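Local coordinates for penicillin-binding protein 2B (Streptococcus pneumoniae, PDB 2WAE) that probably cross-links neighbouring peptidoglycan strands as a transpeptidase of the elongation machinery, which builds peripheral cell wall, and binds penicillin, at residues S386-A391 with S480-Y485; V282-L287 with S295-E300; R114-Y119 with S163-T168. One frame throughout, in Å; residues are numbered along the deposited sequence.

Contact 1: residues S386-A391 with S480-Y485; sequences SVVKAA and STFGEY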
loop_
_atom_site.group_PDB
_atom_site.type_symbol
_atom_site.label_atom_id
_atom_site.label_comp_id
_atom_site.label_asym_id
_atom_site.label_seq_id
_atom_site.Cartn_x
_atom_site.Cartn_y
_atom_site.Cartn_z
ATOM N N SER A 386 20.729 7.068 -13.817
ATOM C CA SER A 386 20.626 8.147 -14.790
ATOM C C SER A 386 19.222 8.505 -15.295
ATOM O O SER A 386 19.094 9.404 -16.125
ATOM C CB SER A 386 21.521 7.831 -15.988
ATOM O OG SER A 386 22.869 7.797 -15.578
ATOM N N VAL A 387 18.184 7.816 -14.826
ATOM C CA VAL A 387 16.844 8.017 -15.383
ATOM C C VAL A 387 16.312 9.357 -14.915
ATOM O O VAL A 387 15.332 9.861 -15.470
ATOM C CB VAL A 387 15.798 6.930 -14.966
ATOM C CG1 VAL A 387 16.115 5.571 -15.555
ATOM C CG2 VAL A 387 15.655 6.846 -13.452
ATOM N N VAL A 388 16.949 9.917 -13.885
ATOM C CA VAL A 388 16.488 11.165 -13.293
ATOM C C VAL A 388 17.092 12.399 -13.958
ATOM O O VAL A 388 16.742 13.510 -13.599
ATOM C CB VAL A 388 16.801 11.238 -11.787
ATOM C CG1 VAL A 388 16.225 10.032 -11.050
ATOM C CG2 VAL A 388 18.305 11.354 -11.575
ATOM N N LYS A 389 18.004 12.232 -14.907
ATOM C CA LYS A 389 18.587 13.390 -15.588
ATOM C C LYS A 389 17.598 14.475 -16.064
ATOM O O LYS A 389 17.942 15.655 -16.049
ATOM C CB LYS A 389 19.482 12.940 -16.740
ATOM C CG LYS A 389 20.958 12.971 -16.403
ATOM C CD LYS A 389 21.575 11.612 -16.239
ATOM C CE LYS A 389 23.079 11.764 -16.144
ATOM N NZ LYS A 389 23.868 10.495 -16.224
ATOM N N ALA A 390 16.389 14.088 -16.478
ATOM C CA ALA A 390 15.335 15.038 -16.847
ATOM C C ALA A 390 14.937 15.994 -15.726
ATOM O O ALA A 390 14.665 17.172 -15.962
ATOM C CB ALA A 390 14.107 14.302 -17.333
ATOM N N ALA A 391 14.868 15.480 -14.505
ATOM C CA ALA A 391 14.493 16.294 -13.358
ATOM C C ALA A 391 15.586 17.286 -12.972
ATOM O O ALA A 391 15.292 18.326 -12.396
ATOM C CB ALA A 391 14.138 15.407 -12.152
ATOM N N SER A 480 13.547 19.923 -4.397
ATOM C CA SER A 480 12.249 20.552 -4.567
ATOM C C SER A 480 11.715 20.248 -5.958
ATOM O O SER A 480 10.548 19.921 -6.121
ATOM C CB SER A 480 12.393 22.064 -4.428
ATOM O OG SER A 480 11.119 22.658 -4.311
ATOM N N THR A 481 12.578 20.373 -6.959
ATOM C CA THR A 481 12.211 20.034 -8.325
ATOM C C THR A 481 11.921 18.540 -8.404
ATOM O O THR A 481 10.927 18.121 -8.986
ATOM C CB THR A 481 13.350 20.351 -9.313
ATOM O OG1 THR A 481 13.681 21.738 -9.216
ATOM C CG2 THR A 481 12.914 20.058 -10.716
ATOM N N PHE A 482 12.802 17.747 -7.812
ATOM C CA PHE A 482 12.636 16.310 -7.841
ATOM C C PHE A 482 11.250 15.980 -7.306
ATOM O O PHE A 482 10.573 15.087 -7.831
ATOM C CB PHE A 482 13.692 15.602 -6.993
ATOM C CG PHE A 482 14.998 15.365 -7.696
ATOM C CD1 PHE A 482 15.082 15.347 -9.076
ATOM C CD2 PHE A 482 16.152 15.127 -6.962
ATOM C CE1 PHE A 482 16.306 15.123 -9.714
ATOM C CE2 PHE A 482 17.368 14.899 -7.587
ATOM C CZ PHE A 482 17.440 14.894 -8.973
ATOM N N GLY A 483 10.846 16.723 -6.279
ATOM C CA GLY A 483 9.598 16.461 -5.579
ATOM C C GLY A 483 8.389 16.758 -6.442
ATOM O O GLY A 483 7.329 16.173 -6.238
ATOM N N GLU A 484 8.549 17.674 -7.393
ATOM C CA GLU A 484 7.459 18.052 -8.287
ATOM C C GLU A 484 7.117 16.911 -9.223
ATOM O O GLU A 484 6.026 16.874 -9.776
ATOM C CB GLU A 484 7.862 19.249 -9.146
ATOM C CG GLU A 484 7.968 20.558 -8.402
ATOM C CD GLU A 484 8.333 21.693 -9.339
ATOM O OE1 GLU A 484 9.499 22.140 -9.281
ATOM O OE2 GLU A 484 7.462 22.116 -10.141
ATOM N N TYR A 485 8.075 16.009 -9.420
ATOM C CA TYR A 485 7.925 14.861 -10.313
ATOM C C TYR A 485 7.549 13.610 -9.521
ATOM O O TYR A 485 7.206 12.584 -10.106
ATOM C CB TYR A 485 9.228 14.581 -11.066
ATOM C CG TYR A 485 9.494 15.445 -12.274
ATOM C CD1 TYR A 485 8.826 15.243 -13.484
ATOM C CD2 TYR A 485 10.442 16.454 -12.219
ATOM C CE1 TYR A 485 9.094 16.052 -14.598
ATOM C CE2 TYR A 485 10.724 17.251 -13.314
ATOM C CZ TYR A 485 10.044 17.057 -14.490
ATOM O OH TYR A 485 10.345 17.882 -15.550
#
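The methyl group of A391 is the bump of this contact, and the rings of F482 and Y485 make the hollow that receives it. A391 CB lies almost in the plane of the F482 ring, at its edge, 3.2 Å from F482 CD1 and 3.3 Å from CE1, so it straddles that C–C bond. Both distances are short for carbon against carbon, evidence of tight packing. Y485 closes the second wall: its CD2 comes to 3.8 Å from A391 CB, and its CE2 to 3.9 Å from A391 CA. The F482 ring reaches over because its CG stands anti to its carbonyl carbon (chi1 -84°), which carries the ring edge to the other helix although the CB bond does not aim there. F482 CE1 also comes to 4.4 Å from V388 CB, a looser touch. Beside the hollow, T481 CG2 meets the carbonyl of A391, 3.4 Å from A391 O, while T481 OG1 bonds to E398 and S395.

A391 lies two residues after the lysine of the SxxK signature of penicillin-recognising transpeptidases: S386 is the inferred acyl-ester nucleophile, and K389 NZ donates to S386 OG at 2.9 Å, with N445 as a further partner of the lysine. The contact thus seats the first turn of helix 389-398 against the C-terminal end of helix 471-485. Y485 OH bonds to S394 of the former, and helices 525-536 and 578-593 pack on A390 and Y485, which completes the buried helical setting.

Contact 2: residues V282-L287 with S295-E300; sequences VKEIHL and SVENIE. Unlike the reference sequence in segment 295-300: E297 (reference Asp), N298 (reference Thr). With ZN (zinc ion), chain B.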
loop_
_atom_site.group_PDB
_atom_site.type_symbol
_atom_site.label_atom_id
_atom_site.label_comp_id
_atom_site.label_asym_id
_atom_site.label_seq_id
_atom_site.Cartn_x
_atom_site.Cartn_y
_atom_site.Cartn_z
ATOM N N VAL A 282 -30.105 -1.536 12.255
ATOM C CA VAL A 282 -30.121 -0.866 13.545
ATOM C C VAL A 282 -31.475 -1.053 14.214
ATOM O O VAL A 282 -32.513 -1.035 13.549
ATOM C CB VAL A 282 -29.799 0.641 13.434
ATOM C CG1 VAL A 282 -29.810 1.299 14.813
ATOM C CG2 VAL A 282 -28.450 0.844 12.768
ATOM N N LYS A 283 -31.444 -1.254 15.529
ATOM C CA LYS A 283 -32.643 -1.411 16.342
ATOM C C LYS A 283 -32.562 -0.444 17.508
ATOM O O LYS A 283 -31.484 -0.224 18.054
ATOM C CB LYS A 283 -32.731 -2.829 16.896
ATOM C CG LYS A 283 -33.094 -3.870 15.863
ATOM C CD LYS A 283 -32.985 -5.271 16.458
ATOM C CE LYS A 283 -33.583 -6.322 15.525
ATOM N NZ LYS A 283 -32.911 -6.375 14.189
ATOM N N GLU A 284 -33.699 0.138 17.875
ATOM C CA GLU A 284 -33.786 0.913 19.106
ATOM C C GLU A 284 -34.521 0.123 20.176
ATOM O O GLU A 284 -35.466 -0.617 19.893
ATOM C CB GLU A 284 -34.461 2.271 18.886
ATOM C CG GLU A 284 -33.483 3.434 18.717
ATOM C CD GLU A 284 -34.173 4.777 18.515
ATOM O OE1 GLU A 284 -35.371 4.891 18.861
ATOM O OE2 GLU A 284 -33.517 5.718 18.013
ATOM N N ILE A 285 -34.057 0.271 21.409
ATOM C CA ILE A 285 -34.776 -0.250 22.561
ATOM C C ILE A 285 -34.986 0.930 23.513
ATOM O O ILE A 285 -34.070 1.729 23.722
ATOM C CB ILE A 285 -33.984 -1.403 23.240
ATOM C CG1 ILE A 285 -33.876 -2.623 22.319
ATOM C CG2 ILE A 285 -34.653 -1.834 24.528
ATOM C CD1 ILE A 285 -32.740 -2.574 21.322
ATOM N N HIS A 286 -36.197 1.079 24.047
ATOM C CA HIS A 286 -36.458 2.097 25.061
ATOM C C HIS A 286 -36.823 1.488 26.405
ATOM O O HIS A 286 -37.427 0.416 26.464
ATOM C CB HIS A 286 -37.510 3.104 24.598
ATOM C CG HIS A 286 -36.992 4.069 23.579
ATOM N ND1 HIS A 286 -35.945 4.925 23.836
ATOM C CD2 HIS A 286 -37.362 4.300 22.297
ATOM C CE1 HIS A 286 -35.696 5.649 22.759
ATOM N NE2 HIS A 286 -36.542 5.289 21.811
ATOM N N LEU A 287 -36.449 2.192 27.469
ATOM C CA LEU A 287 -36.516 1.681 28.831
ATOM C C LEU A 287 -37.525 2.437 29.698
ATOM O O LEU A 287 -37.784 3.620 29.476
ATOM C CB LEU A 287 -35.112 1.734 29.447
ATOM C CG LEU A 287 -33.951 1.491 28.469
ATOM C CD1 LEU A 287 -32.596 1.902 29.036
ATOM C CD2 LEU A 287 -33.914 0.047 28.001
ATOM N N SER A 295 -40.004 -2.467 24.405
ATOM C CA SER A 295 -40.232 -3.094 23.108
ATOM C C SER A 295 -38.992 -2.878 22.250
ATOM O O SER A 295 -38.179 -1.993 22.533
ATOM C CB SER A 295 -41.451 -2.471 22.426
ATOM O OG SER A 295 -41.269 -1.076 22.259
ATOM N N VAL A 296 -38.852 -3.682 21.198
ATOM C CA VAL A 296 -37.675 -3.610 20.333
ATOM C C VAL A 296 -38.026 -3.123 18.927
ATOM O O VAL A 296 -38.383 -3.926 18.061
ATOM C CB VAL A 296 -36.961 -4.975 20.246
ATOM C CG1 VAL A 296 -37.974 -6.100 20.089
ATOM C CG2 VAL A 296 -35.957 -4.983 19.102
ATOM N N GLU A 297 -37.923 -1.812 18.708
ATOM C CA GLU A 297 -38.252 -1.208 17.412
ATOM C C GLU A 297 -37.052 -1.078 16.466
ATOM O O GLU A 297 -35.903 -0.930 16.900
ATOM C CB GLU A 297 -38.943 0.146 17.590
ATOM C CG GLU A 297 -37.993 1.318 17.803
ATOM C CD GLU A 297 -38.687 2.530 18.398
ATOM O OE1 GLU A 297 -39.831 2.384 18.883
ATOM O OE2 GLU A 297 -38.083 3.625 18.385
ATOM N N ASN A 298 -37.332 -1.130 15.165
ATOM C CA ASN A 298 -36.288 -1.160 14.144
ATOM C C ASN A 298 -36.099 0.171 13.448
ATOM O O ASN A 298 -37.060 0.885 13.177
ATOM C CB ASN A 298 -36.579 -2.231 13.097
ATOM C CG ASN A 298 -36.291 -3.625 13.603
ATOM O OD1 ASN A 298 -36.645 -3.978 14.730
ATOM N ND2 ASN A 298 -35.634 -4.427 12.772
ATOM N N ILE A 299 -34.850 0.497 13.156
ATOM C CA ILE A 299 -34.557 1.760 12.507
ATOM C C ILE A 299 -34.125 1.496 11.074
ATOM O O ILE A 299 -34.761 1.964 10.132
ATOM C CB ILE A 299 -33.471 2.551 13.260
ATOM C CG1 ILE A 299 -33.917 2.817 14.701
ATOM C CG2 ILE A 299 -33.172 3.858 12.546
ATOM C CD1 ILE A 299 -32.880 3.525 15.554
ATOM N N GLU A 300 -33.060 0.718 10.919
ATOM C CA GLU A 300 -32.447 0.526 9.614
ATOM C C GLU A 300 -32.126 -0.927 9.293
ATOM O O GLU A 300 -31.606 -1.661 10.129
ATOM C CB GLU A 300 -31.186 1.381 9.500
ATOM C CG GLU A 300 -31.449 2.882 9.593
ATOM C CD GLU A 300 -30.193 3.708 9.358
ATOM O OE1 GLU A 300 -29.085 3.149 9.505
ATOM O OE2 GLU A 300 -30.316 4.909 9.024
HETATM ZN ZN ZN B . -37.421 5.536 19.168
#
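The carboxylates of E284 and E297 lie side by side on one face of a beta hairpin, their planes turned only 29° apart, and share a zinc ion. E284 OE1 and E297 OE2 each sit 2.2 Å from the metal. This shared ligation explains why E284 OE1 and E297 OE2, both acceptors, can approach to 3.0 Å. The H286 ring meets the zinc with its edge, in plane, and stands at 83° to the E297 carboxylate. Its NE2 is 2.8 Å from the metal, long for such a bond, and the imidazole was modelled in two conformers, so this third ligand is less certain than the carboxylates. H286 ND1 is bonded to S50 O of the adjoining strand 50-55. All three ligand residues also touch a crystal neighbour.

Residue 297 is Asp in the reference sequence. Here the Glu leaves the backbone with CG between N and the carbonyl carbon (chi1 83°) and then runs extended, which brings OE2 over toward the first strand. The backbones pair antiparallel at this level, E284 N donating to E297 O at 2.6 Å; the return bond from E297 N is weak. On the other face K283 and N298 lie alongside each other, with K283 CG 3.7 Å from N298 OD1.

Toward V282 the register slips by one, a classic beta bulge with I299 and E300 both opposite V282. The extra residue sends I299 CD1 against E284 CG at 3.2 Å, beside the metal site. V282 O takes both amides from the same face of its plane: I299 N at 2.8 Å and E300 N at 3.2 Å.

Contact 3: residues R114-Y119 with S163-T168; sequences RQLADY and SQLNYT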
loop_
_atom_site.group_PDB
_atom_site.type_symbol
_atom_site.label_atom_id
_atom_site.label_comp_id
_atom_site.label_asym_id
_atom_site.label_seq_id
_atom_site.Cartn_x
_atom_site.Cartn_y
_atom_site.Cartn_z
ATOM N N ARG A 114 -7.762 -9.675 33.253
ATOM C CA ARG A 114 -9.019 -8.947 33.385
ATOM C C ARG A 114 -10.186 -9.918 33.359
ATOM O O ARG A 114 -11.139 -9.789 34.121
ATOM C CB ARG A 114 -9.167 -7.924 32.259
ATOM C CG ARG A 114 -8.061 -6.877 32.255
ATOM C CD ARG A 114 -8.254 -5.815 31.179
ATOM N NE ARG A 114 -9.586 -5.212 31.217
ATOM C CZ ARG A 114 -9.865 -4.020 31.737
ATOM N NH1 ARG A 114 -8.900 -3.288 32.277
ATOM N NH2 ARG A 114 -11.113 -3.565 31.714
ATOM N N GLN A 115 -10.094 -10.903 32.475
ATOM C CA GLN A 115 -11.133 -11.910 32.354
ATOM C C GLN A 115 -11.154 -12.883 33.538
ATOM O O GLN A 115 -12.220 -13.282 34.011
ATOM C CB GLN A 115 -10.972 -12.654 31.029
ATOM C CG GLN A 115 -10.981 -11.741 29.811
ATOM C CD GLN A 115 -11.013 -12.510 28.502
ATOM O OE1 GLN A 115 -10.350 -13.541 28.343
ATOM N NE2 GLN A 115 -11.793 -12.007 27.552
ATOM N N LEU A 116 -9.973 -13.267 34.013
ATOM C CA LEU A 116 -9.860 -14.134 35.178
ATOM C C LEU A 116 -10.503 -13.471 36.387
ATOM O O LEU A 116 -11.280 -14.094 37.110
ATOM C CB LEU A 116 -8.391 -14.447 35.475
ATOM C CG LEU A 116 -7.703 -15.566 34.690
ATOM C CD1 LEU A 116 -6.212 -15.298 34.551
ATOM C CD2 LEU A 116 -7.945 -16.938 35.317
ATOM N N ALA A 117 -10.175 -12.204 36.602
ATOM C CA ALA A 117 -10.705 -11.474 37.740
ATOM C C ALA A 117 -12.220 -11.264 37.664
ATOM O O ALA A 117 -12.908 -11.317 38.684
ATOM C CB ALA A 117 -9.981 -10.148 37.893
ATOM N N ASP A 118 -12.746 -11.023 36.466
ATOM C CA ASP A 118 -14.189 -10.813 36.295
ATOM C C ASP A 118 -14.946 -12.054 36.731
ATOM O O ASP A 118 -15.962 -11.973 37.423
ATOM C CB ASP A 118 -14.543 -10.487 34.846
ATOM C CG ASP A 118 -14.209 -9.053 34.467
ATOM O OD1 ASP A 118 -13.928 -8.231 35.368
ATOM O OD2 ASP A 118 -14.236 -8.747 33.257
ATOM N N TYR A 119 -14.417 -13.201 36.318
ATOM C CA TYR A 119 -14.991 -14.490 36.655
ATOM C C TYR A 119 -14.871 -14.790 38.152
ATOM O O TYR A 119 -15.832 -15.258 38.769
ATOM C CB TYR A 119 -14.332 -15.577 35.814
ATOM C CG TYR A 119 -14.899 -16.954 36.035
ATOM C CD1 TYR A 119 -15.949 -17.430 35.253
ATOM C CD2 TYR A 119 -14.374 -17.786 37.022
ATOM C CE1 TYR A 119 -16.455 -18.709 35.446
ATOM C CE2 TYR A 119 -14.880 -19.057 37.232
ATOM C CZ TYR A 119 -15.914 -19.514 36.438
ATOM O OH TYR A 119 -16.408 -20.775 36.644
ATOM N N SER A 163 -3.636 -13.465 40.102
ATOM C CA SER A 163 -4.126 -14.252 38.971
ATOM C C SER A 163 -3.600 -15.686 38.988
ATOM O O SER A 163 -3.904 -16.472 38.090
ATOM C CB SER A 163 -3.809 -13.569 37.640
ATOM O OG SER A 163 -4.820 -12.632 37.311
ATOM N N GLN A 164 -2.822 -16.013 40.019
ATOM C CA GLN A 164 -2.349 -17.376 40.267
ATOM C C GLN A 164 -3.437 -18.290 40.834
ATOM O O GLN A 164 -3.221 -19.000 41.816
ATOM C CB GLN A 164 -1.137 -17.344 41.204
ATOM C CG GLN A 164 0.167 -17.044 40.480
ATOM C CD GLN A 164 0.317 -17.879 39.215
ATOM O OE1 GLN A 164 0.357 -19.109 39.269
ATOM N NE2 GLN A 164 0.392 -17.210 38.067
ATOM N N LEU A 165 -4.605 -18.264 40.195
ATOM C CA LEU A 165 -5.786 -19.002 40.641
ATOM C C LEU A 165 -5.746 -20.445 40.153
ATOM O O LEU A 165 -5.144 -20.740 39.120
ATOM C CB LEU A 165 -7.060 -18.332 40.116
ATOM C CG LEU A 165 -7.342 -16.879 40.502
ATOM C CD1 LEU A 165 -8.340 -16.238 39.551
ATOM C CD2 LEU A 165 -7.846 -16.795 41.927
ATOM N N ASN A 166 -6.399 -21.340 40.887
ATOM C CA ASN A 166 -6.392 -22.751 40.519
ATOM C C ASN A 166 -7.639 -23.167 39.742
ATOM O O ASN A 166 -8.657 -23.541 40.327
ATOM C CB ASN A 166 -6.188 -23.639 41.751
ATOM C CG ASN A 166 -5.842 -25.070 41.387
ATOM O OD1 ASN A 166 -5.433 -25.361 40.259
ATOM N ND2 ASN A 166 -6.001 -25.975 42.349
ATOM N N TYR A 167 -7.549 -23.086 38.417
ATOM C CA TYR A 167 -8.630 -23.515 37.534
ATOM C C TYR A 167 -8.178 -24.668 36.647
ATOM O O TYR A 167 -7.214 -24.544 35.888
ATOM C CB TYR A 167 -9.125 -22.364 36.653
ATOM C CG TYR A 167 -9.826 -21.254 37.402
ATOM C CD1 TYR A 167 -10.936 -21.517 38.202
ATOM C CD2 TYR A 167 -9.390 -19.938 37.294
ATOM C CE1 TYR A 167 -11.582 -20.502 38.886
ATOM C CE2 TYR A 167 -10.033 -18.918 37.968
ATOM C CZ TYR A 167 -11.125 -19.206 38.760
ATOM O OH TYR A 167 -11.755 -18.184 39.427
ATOM N N THR A 168 -8.885 -25.787 36.751
ATOM C CA THR A 168 -8.670 -26.927 35.864
ATOM C C THR A 168 -8.821 -26.508 34.402
ATOM O O THR A 168 -9.396 -25.462 34.101
ATOM C CB THR A 168 -9.667 -28.063 36.172
ATOM O OG1 THR A 168 -10.959 -27.503 36.446
ATOM C CG2 THR A 168 -9.208 -28.870 37.380
#
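One turn of helix 113-120, in the family's dimerisation domain, presents L116 and Y119 to the loop that leads into helix 171-182, and Y167 of that loop meets both. The aromatic pair is T-shaped and offset: the edge of Y119 is directed at the face of Y167, with planes 86° apart and centroids separated by 5.6 Å. The offset places the phenol end of Y167 nearest, its OH lying at the edge of the Y119 ring, close to its plane and 3.6 Å from Y119 CD2. Y119 CD2 is also 3.9 Å from Y167 CZ. The Y119 ring gets there with CG anti to its backbone N (chi1 -177°), swung out from the helix toward the loop. Its own hydroxyl bonds to E174 and K94 makes a cation-pi contact with it, so several neighbours fix this ring.

L116 takes up another side of Y167, at the ring edge near its plane. Its CD2 methyl is 3.9 Å from Y167 CD2, the two side chains sliding past each other in opposite directions. The same methyl reaches L165 CD1 at 4.3 Å, while L116 CD1 lies 4.1 Å from S163 OG, an equally loose touch. Leucine thus fills the inner side of a curved loop, whose bend is set at Q164 by an inverse gamma turn: L165 N donates to S163 O at 2.9 Å.

I175 of helix 171-182 touches both tyrosines, and Y120 adds to the packing of L165 and Y167. L116 and Y119, three residues apart on one side of the helix, pack on an irregular loop: helix-on-loop packing that includes a T-shaped tyrosine pair.

In the fold
The three contacts are separate sites along an elongated chain. Contact 1 lies in the transpeptidase domain and includes the inferred nucleophile S386; contacts 2 and 3 both belong to the dimerisation domain, on the opposite side of the chain's centre. From contact 1, centre to centre, contact 2 is about 59 Å away and contact 3 about 62 Å; the nearest atoms are about 42 and 46 Å apart. The zinc of contact 2 is therefore far from the active-site serine. Contacts 2 and 3 are closer, with centres about 36 Å and nearest atoms about 22 Å apart, yet they do not touch. Along the sequence contact 3 closes before contact 2 opens, and contact 1 follows both.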